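Local coordinates for putative alpha-L-fucosidase (PDB 3EYP), which probably acts as an alpha-L-fucosidase of glycoside hydrolase family 29, hydrolysing alpha-L-fucosyl linkages in glycans, at residues S226-D231 against K237-G242; S11-E16 against F203-W208. All coordinates share one frame; numbering follows the deposited sequence.

Both contacts lie in the alpha-L-fucosidase part of the chain, of the TIM-barrel clan, and are in series along the chain, contact 2 closing before contact 1 opens. Contact 2 ties the first helix, 12-20, to the loop leaving strand 193-195; contact 1 pairs two short helices further along the same excursion, before strand 253-257. Their centres are about 15 Å apart, yet they touch through Arg207, just past the Asp205 of contact 2. Arg207 NE donates to Leu239 O of contact 1 at 2.9 Å, and Arg207 CB packs 3.8 Å from Ile229 CD1. Contact 2 is polar and contact 1 apolar; Arg207 joins them by a hydrogen bond and by packing.

Contact 1: residues S226-D231 against K237-G242; sequences SVAIRD and KGLNEG
One face of the peptide group joining Ala228 to Ile229 carries a methyl of Leu239: Leu239 CD2 sits 3.6 Å from Ala228 O and 3.9 Å from Ile229 N. The Arg230 guanidinium and Asp231 carboxylate lie on the side of helix 226-230 turned from this contact. There the guanidinium has Val227 CG2 on one face, near the rim, and Asp231 at its edge. The grip is side-on: Arg230 NE donates to Asp231 OD1 from above the carboxylate plane, and Arg230 NH1 reaches Asp231 OD2 on the syn side at 3.0 Å. The charged pair thus neutralises itself on the far side, while apolar groups make the contact.

Leu239 carries that interface. With CG anti to its carbonyl carbon (chi1 -70°), the branched end reaches across to helix 226-230, and Leu239 CD2 also meets Ala228 CB and, at 4.0 Å, Ile229 CG1, the leucine and isoleucine chains crossing at about a right angle. Replacing Leu239 with an alanine would probably open a gap over the Ala228 peptide and take from Ile229 CG1 the leucine methyl that meets it across the contact. The backbones come closest at Ala228 and Gly238, whose CA atoms are 5.7 Å apart. A side chain on Gly238 would point toward helix 226-230 and crowd the Ala228 methyl, so glycine facing alanine suits so near an approach.

The two helices follow each other in the run between parallel strands 193-195 and 253-257, joined by a short connection. Thr224, on strand 223-224, bonds through OG1 to Gly238 O, while Ile229 also packs on Tyr201 and on Ile250, just after strand 248-249.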
ATOM      1  N   SER A 226      17.190  -4.578  -7.831  1.00 45.66           N
ATOM      2  CA  SER A 226      16.750  -3.270  -8.329  1.00 47.65           C
ATOM      3  C   SER A 226      16.535  -3.269  -9.830  1.00 47.68           C
ATOM      4  O   SER A 226      15.828  -2.405 -10.374  1.00 48.98           O
ATOM      5  CB  SER A 226      17.697  -2.162  -7.919  1.00 47.85           C
ATOM      6  OG  SER A 226      18.857  -2.237  -8.681  1.00 50.51           O
ATOM      7  N   VAL A 227      17.111  -4.266 -10.485  1.00 47.38           N
ATOM      8  CA  VAL A 227      16.955  -4.430 -11.962  1.00 46.52           C
ATOM      9  C   VAL A 227      15.521  -4.782 -12.341  1.00 45.64           C
ATOM     10  O   VAL A 227      15.034  -4.461 -13.448  1.00 44.80           O
ATOM     11  CB  VAL A 227      17.995  -5.427 -12.550  1.00 47.44           C
ATOM     12  CG1 VAL A 227      17.653  -6.884 -12.172  1.00 47.77           C
ATOM     13  CG2 VAL A 227      18.132  -5.252 -14.065  1.00 48.02           C
ATOM     14  N   ALA A 228      14.810  -5.349 -11.380  1.00 42.90           N
ATOM     15  CA  ALA A 228      13.427  -5.727 -11.630  1.00 42.93           C
ATOM     16  C   ALA A 228      12.610  -4.476 -11.821  1.00 43.50           C
ATOM     17  O   ALA A 228      11.724  -4.443 -12.623  1.00 43.17           O
ATOM     18  CB  ALA A 228      12.829  -6.599 -10.514  1.00 42.65           C
ATOM     19  N   ILE A 229      12.906  -3.446 -11.036  1.00 43.09           N
ATOM     20  CA  ILE A 229      12.174  -2.207 -11.148  1.00 43.67           C
ATOM     21  C   ILE A 229      12.484  -1.585 -12.500  1.00 43.97           C
ATOM     22  O   ILE A 229      11.598  -1.147 -13.248  1.00 44.46           O
ATOM     23  CB  ILE A 229      12.501  -1.247  -9.977  1.00 42.99           C
ATOM     24  CG1 ILE A 229      11.933  -1.881  -8.698  1.00 44.40           C
ATOM     25  CG2 ILE A 229      11.953   0.195 -10.287  1.00 43.94           C
ATOM     26  CD1 ILE A 229      12.429  -1.285  -7.377  1.00 45.39           C
ATOM     27  N   ARG A 230      13.766  -1.613 -12.800  1.00 45.19           N
ATOM     28  CA  ARG A 230      14.304  -0.979 -14.003  1.00 46.43           C
ATOM     29  C   ARG A 230      13.671  -1.576 -15.251  1.00 47.57           C
ATOM     30  O   ARG A 230      13.140  -0.868 -16.081  1.00 47.45           O
ATOM     31  CB  ARG A 230      15.822  -1.088 -14.099  1.00 45.48           C
ATOM     32  CG  ARG A 230      16.410  -0.147 -15.171  1.00 45.85           C
ATOM     33  CD  ARG A 230      17.824  -0.482 -15.403  1.00 47.07           C
ATOM     34  NE  ARG A 230      17.959  -1.761 -16.113  1.00 48.92           N
ATOM     35  CZ  ARG A 230      19.116  -2.398 -16.259  1.00 53.02           C
ATOM     36  NH1 ARG A 230      19.170  -3.539 -16.904  1.00 50.35           N
ATOM     37  NH2 ARG A 230      20.229  -1.855 -15.764  1.00 55.46           N
ATOM     38  N   ASP A 231      13.757  -2.888 -15.336  1.00 48.50           N
ATOM     39  CA  ASP A 231      13.230  -3.674 -16.467  1.00 49.83           C
ATOM     40  C   ASP A 231      11.854  -4.276 -16.198  1.00 50.36           C
ATOM     41  O   ASP A 231      11.540  -5.417 -16.499  1.00 52.31           O
ATOM     42  CB  ASP A 231      14.234  -4.767 -16.844  1.00 49.11           C
ATOM     43  CG  ASP A 231      15.577  -4.200 -17.303  1.00 51.24           C
ATOM     44  OD1 ASP A 231      15.685  -3.010 -17.646  1.00 47.27           O
ATOM     45  OD2 ASP A 231      16.568  -4.955 -17.296  1.00 53.59           O
ATOM     46  N   LYS A 237       7.704 -11.563 -11.940  1.00 43.89           N
ATOM     47  CA  LYS A 237       7.858 -12.309 -10.696  1.00 44.18           C
ATOM     48  C   LYS A 237       8.703 -11.539  -9.708  1.00 42.12           C
ATOM     49  O   LYS A 237       8.381 -11.416  -8.547  1.00 42.08           O
ATOM     50  CB  LYS A 237       8.464 -13.670 -10.941  1.00 46.45           C
ATOM     51  CG  LYS A 237       8.657 -14.445  -9.679  1.00 50.02           C
ATOM     52  CD  LYS A 237       9.555 -15.658  -9.946  1.00 54.71           C
ATOM     53  CE  LYS A 237       8.785 -16.919 -10.094  1.00 58.51           C
ATOM     54  NZ  LYS A 237       9.785 -18.086  -9.997  1.00 60.97           N
ATOM     55  N   GLY A 238       9.774 -10.975 -10.214  1.00 41.83           N
ATOM     56  CA  GLY A 238      10.675 -10.146  -9.419  1.00 41.83           C
ATOM     57  C   GLY A 238       9.974  -8.985  -8.738  1.00 41.82           C
ATOM     58  O   GLY A 238      10.366  -8.531  -7.660  1.00 41.64           O
ATOM     59  N   LEU A 239       8.928  -8.487  -9.389  1.00 41.52           N
ATOM     60  CA  LEU A 239       8.180  -7.381  -8.823  1.00 40.74           C
ATOM     61  C   LEU A 239       7.089  -7.890  -7.928  1.00 40.37           C
ATOM     62  O   LEU A 239       6.852  -7.363  -6.860  1.00 41.09           O
ATOM     63  CB  LEU A 239       7.610  -6.474  -9.923  1.00 41.35           C
ATOM     64  CG  LEU A 239       8.571  -5.609 -10.760  1.00 41.42           C
ATOM     65  CD1 LEU A 239       7.806  -4.781 -11.781  1.00 44.72           C
ATOM     66  CD2 LEU A 239       9.365  -4.692  -9.858  1.00 42.59           C
ATOM     67  N   ASN A 240       6.373  -8.885  -8.403  1.00 40.11           N
ATOM     68  CA  ASN A 240       5.165  -9.362  -7.730  1.00 41.49           C
ATOM     69  C   ASN A 240       5.509 -10.184  -6.442  1.00 41.44           C
ATOM     70  O   ASN A 240       4.833 -10.097  -5.444  1.00 41.73           O
ATOM     71  CB  ASN A 240       4.310 -10.196  -8.700  1.00 41.50           C
ATOM     72  CG  ASN A 240       2.979 -10.588  -8.149  1.00 42.59           C
ATOM     73  OD1 ASN A 240       2.754 -11.786  -7.879  1.00 39.86           O
ATOM     74  ND2 ASN A 240       2.027  -9.594  -8.015  1.00 40.09           N
ATOM     75  N   GLU A 241       6.541 -11.006  -6.546  1.00 43.05           N
ATOM     76  CA  GLU A 241       7.015 -11.879  -5.433  1.00 42.77           C
ATOM     77  C   GLU A 241       8.218 -11.353  -4.705  1.00 41.69           C
ATOM     78  O   GLU A 241       8.483 -11.690  -3.554  1.00 41.27           O
ATOM     79  CB  GLU A 241       7.283 -13.298  -5.935  1.00 43.87           C
ATOM     80  CG  GLU A 241       5.956 -13.956  -6.368  1.00 46.37           C
ATOM     81  CD  GLU A 241       6.026 -15.407  -6.826  1.00 48.77           C
ATOM     82  OE1 GLU A 241       7.061 -16.056  -6.574  1.00 48.55           O
ATOM     83  OE2 GLU A 241       5.027 -15.873  -7.444  1.00 49.02           O
ATOM     84  N   GLY A 242       9.013 -10.605  -5.436  1.00 40.42           N
ATOM     85  CA  GLY A 242      10.238 -10.110  -4.948  1.00 40.49           C
ATOM     86  C   GLY A 242      11.191 -11.302  -4.915  1.00 40.08           C
ATOM     87  O   GLY A 242      10.924 -12.321  -5.518  1.00 38.30           O
TER

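Contact 2: residues S11-E16 against F203-W208; sequences SARQLE and FADVRW
Arg13 reaches Asp205 by a bend in its chain: chi3 of -48° turns the guanidinium so that its edge, with NE and NH2, faces the carboxylate. The resulting salt bridge is loose. Arg13 NH2 donates to Asp205 OD1 on the syn side at 3.3 Å, NE gives OD2 only a weak bond, and the two planes stand 54° apart. OD2 has a stronger partner in the backbone N of Ile194, on strand 193-195.

Gln14 instead runs out extended beyond CG, and Gln14 NE2 makes a short, nearly straight bond of 2.7 Å to Asp205 O, in the carbonyl plane and on a lone pair. The same nitrogen also donates to Tyr249 O, while Gln14 OE1 accepts from Ser11 N at 2.9 Å. With Ser11 OG accepting from Gln14 N in return, this is a capping box at the start of helix 12-20. A water links Ser11 OG to Asp205 OD1.

Glutamine suits this place because one amide can both accept and donate: it closes the helix end and joins the carbonyls of Asp205 in the loop and Tyr249 on strand 248-249. Bonds at both its ends should keep the amide from flipping. Arg13, together with the Ile194 N-H on OD2, is likely to favour a charged Asp205.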
ATOM      1  N   SER A  11      14.049   1.122   6.071  1.00 42.10           N
ATOM      2  CA  SER A  11      14.344   2.480   6.568  1.00 41.67           C
ATOM      3  C   SER A  11      13.217   3.019   7.428  1.00 40.44           C
ATOM      4  O   SER A  11      12.143   2.446   7.535  1.00 41.83           O
ATOM      5  CB  SER A  11      14.567   3.439   5.424  1.00 42.27           C
ATOM      6  OG  SER A  11      13.375   3.632   4.700  1.00 41.15           O
ATOM      7  N   ALA A  12      13.478   4.152   8.063  1.00 41.03           N
ATOM      8  CA  ALA A  12      12.444   4.782   8.912  1.00 40.63           C
ATOM      9  C   ALA A  12      11.180   5.089   8.060  1.00 41.03           C
ATOM     10  O   ALA A  12      10.039   4.890   8.480  1.00 39.43           O
ATOM     11  CB  ALA A  12      12.980   6.080   9.602  1.00 41.79           C
ATOM     12  N   ARG A  13      11.431   5.545   6.840  1.00 41.56           N
ATOM     13  CA  ARG A  13      10.352   5.862   5.847  1.00 41.86           C
ATOM     14  C   ARG A  13       9.535   4.638   5.494  1.00 40.38           C
ATOM     15  O   ARG A  13       8.335   4.664   5.387  1.00 40.84           O
ATOM     16  CB  ARG A  13      10.924   6.471   4.549  1.00 43.04           C
ATOM     17  CG  ARG A  13      11.172   7.966   4.742  1.00 47.80           C
ATOM     18  CD  ARG A  13      11.493   8.724   3.420  1.00 48.91           C
ATOM     19  NE  ARG A  13      12.486   8.081   2.620  1.00 49.82           N
ATOM     20  CZ  ARG A  13      13.784   8.263   2.767  1.00 51.51           C
ATOM     21  NH1 ARG A  13      14.245   9.105   3.651  1.00 53.33           N
ATOM     22  NH2 ARG A  13      14.619   7.612   2.002  1.00 51.18           N
ATOM     23  N   GLN A  14      10.247   3.557   5.287  1.00 40.29           N
ATOM     24  CA  GLN A  14       9.627   2.319   4.896  1.00 38.98           C
ATOM     25  C   GLN A  14       8.812   1.763   6.041  1.00 38.50           C
ATOM     26  O   GLN A  14       7.771   1.242   5.855  1.00 39.10           O
ATOM     27  CB  GLN A  14      10.627   1.320   4.323  1.00 39.11           C
ATOM     28  CG  GLN A  14      11.228   1.797   2.999  1.00 38.38           C
ATOM     29  CD  GLN A  14      12.412   0.944   2.555  1.00 40.91           C
ATOM     30  OE1 GLN A  14      13.231   0.541   3.384  1.00 41.28           O
ATOM     31  NE2 GLN A  14      12.529   0.680   1.253  1.00 38.89           N
ATOM     32  N   LEU A  15       9.282   1.934   7.255  1.00 41.11           N
ATOM     33  CA  LEU A  15       8.497   1.475   8.420  1.00 40.54           C
ATOM     34  C   LEU A  15       7.201   2.299   8.563  1.00 40.58           C
ATOM     35  O   LEU A  15       6.140   1.796   8.872  1.00 40.05           O
ATOM     36  CB  LEU A  15       9.340   1.597   9.701  1.00 40.56           C
ATOM     37  CG  LEU A  15      10.507   0.649   9.929  1.00 41.21           C
ATOM     38  CD1 LEU A  15      11.347   1.219  11.169  1.00 46.13           C
ATOM     39  CD2 LEU A  15       9.908  -0.757  10.194  1.00 40.93           C
ATOM     40  N   GLU A  16       7.325   3.595   8.379  1.00 40.81           N
ATOM     41  CA  GLU A  16       6.159   4.512   8.498  1.00 40.18           C
ATOM     42  C   GLU A  16       5.084   4.132   7.454  1.00 40.29           C
ATOM     43  O   GLU A  16       3.893   3.988   7.748  1.00 41.24           O
ATOM     44  CB  GLU A  16       6.642   5.968   8.350  1.00 40.03           C
ATOM     45  CG  GLU A  16       5.501   7.020   8.357  1.00 41.84           C
ATOM     46  CD  GLU A  16       4.799   7.128   7.003  1.00 44.94           C
ATOM     47  OE1 GLU A  16       5.527   7.205   5.978  1.00 44.40           O
ATOM     48  OE2 GLU A  16       3.537   7.128   6.976  1.00 45.72           O
ATOM     49  N   PHE A 203      16.220   5.293  -6.554  1.00 42.85           N
ATOM     50  CA  PHE A 203      15.656   6.286  -5.683  1.00 42.81           C
ATOM     51  C   PHE A 203      14.357   5.835  -5.013  1.00 43.60           C
ATOM     52  O   PHE A 203      13.801   6.498  -4.139  1.00 43.93           O
ATOM     53  CB  PHE A 203      15.449   7.573  -6.467  1.00 43.56           C
ATOM     54  CG  PHE A 203      16.641   7.960  -7.276  1.00 43.95           C
ATOM     55  CD1 PHE A 203      17.844   8.255  -6.636  1.00 43.41           C
ATOM     56  CD2 PHE A 203      16.579   8.044  -8.652  1.00 41.65           C
ATOM     57  CE1 PHE A 203      18.949   8.661  -7.378  1.00 46.53           C
ATOM     58  CE2 PHE A 203      17.704   8.408  -9.402  1.00 44.26           C
ATOM     59  CZ  PHE A 203      18.878   8.704  -8.764  1.00 44.00           C
ATOM     60  N   ALA A 204      13.857   4.717  -5.473  1.00 42.37           N
ATOM     61  CA  ALA A 204      12.576   4.209  -5.002  1.00 42.43           C
ATOM     62  C   ALA A 204      12.686   3.754  -3.558  1.00 41.56           C
ATOM     63  O   ALA A 204      13.657   3.079  -3.175  1.00 42.07           O
ATOM     64  CB  ALA A 204      12.149   3.007  -5.897  1.00 42.43           C
ATOM     65  N   ASP A 205      11.669   4.091  -2.791  1.00 40.77           N
ATOM     66  CA  ASP A 205      11.459   3.581  -1.435  1.00 40.66           C
ATOM     67  C   ASP A 205      10.583   2.342  -1.494  1.00 38.90           C
ATOM     68  O   ASP A 205      10.750   1.381  -0.721  1.00 38.19           O
ATOM     69  CB  ASP A 205      10.834   4.632  -0.534  1.00 40.44           C
ATOM     70  CG  ASP A 205      11.775   5.765  -0.258  1.00 43.50           C
ATOM     71  OD1 ASP A 205      12.922   5.530   0.166  1.00 42.03           O
ATOM     72  OD2 ASP A 205      11.353   6.886  -0.447  1.00 41.46           O
ATOM     73  N   VAL A 206       9.629   2.413  -2.401  1.00 38.91           N
ATOM     74  CA  VAL A 206       8.672   1.310  -2.645  1.00 38.50           C
ATOM     75  C   VAL A 206       8.531   1.052  -4.128  1.00 40.11           C
ATOM     76  O   VAL A 206       8.746   1.949  -4.975  1.00 40.82           O
ATOM     77  CB  VAL A 206       7.333   1.557  -1.933  1.00 37.83           C
ATOM     78  CG1 VAL A 206       7.583   1.850  -0.417  1.00 38.17           C
ATOM     79  CG2 VAL A 206       6.522   2.738  -2.579  1.00 37.87           C
ATOM     80  N   ARG A 207       8.155  -0.181  -4.442  1.00 39.46           N
ATOM     81  CA  ARG A 207       8.027  -0.611  -5.823  1.00 39.36           C
ATOM     82  C   ARG A 207       6.619  -0.961  -6.229  1.00 39.92           C
ATOM     83  O   ARG A 207       5.750  -1.259  -5.404  1.00 37.22           O
ATOM     84  CB  ARG A 207       8.897  -1.885  -6.039  1.00 40.37           C
ATOM     85  CG  ARG A 207       8.421  -3.148  -5.263  1.00 39.60           C
ATOM     86  CD  ARG A 207       9.310  -4.417  -5.566  1.00 38.20           C
ATOM     87  NE  ARG A 207       8.620  -5.676  -5.277  1.00 39.49           N
ATOM     88  CZ  ARG A 207       8.840  -6.451  -4.210  1.00 40.17           C
ATOM     89  NH1 ARG A 207       9.637  -6.045  -3.237  1.00 40.41           N
ATOM     90  NH2 ARG A 207       8.154  -7.581  -4.043  1.00 36.51           N
ATOM     91  N   TRP A 208       6.445  -1.035  -7.542  1.00 39.96           N
ATOM     92  CA  TRP A 208       5.283  -1.702  -8.132  1.00 40.06           C
ATOM     93  C   TRP A 208       5.359  -3.238  -8.036  1.00 40.20           C
ATOM     94  O   TRP A 208       6.407  -3.834  -7.896  1.00 39.23           O
ATOM     95  CB  TRP A 208       5.102  -1.299  -9.596  1.00 38.96           C
ATOM     96  CG  TRP A 208       3.770  -1.642 -10.144  1.00 40.82           C
ATOM     97  CD1 TRP A 208       2.559  -1.509  -9.528  1.00 41.36           C
ATOM     98  CD2 TRP A 208       3.507  -2.131 -11.460  1.00 40.66           C
ATOM     99  NE1 TRP A 208       1.556  -1.910 -10.389  1.00 43.25           N
ATOM    100  CE2 TRP A 208       2.119  -2.286 -11.580  1.00 43.38           C
ATOM    101  CE3 TRP A 208       4.325  -2.460 -12.550  1.00 41.37           C
ATOM    102  CZ2 TRP A 208       1.518  -2.747 -12.769  1.00 42.76           C
ATOM    103  CZ3 TRP A 208       3.739  -2.902 -13.721  1.00 39.71           C
ATOM    104  CH2 TRP A 208       2.361  -3.035 -13.824  1.00 42.97           C
TER
HETATM  105  O   HOH W   1      14.026   4.130   2.232  1.00 47.63           O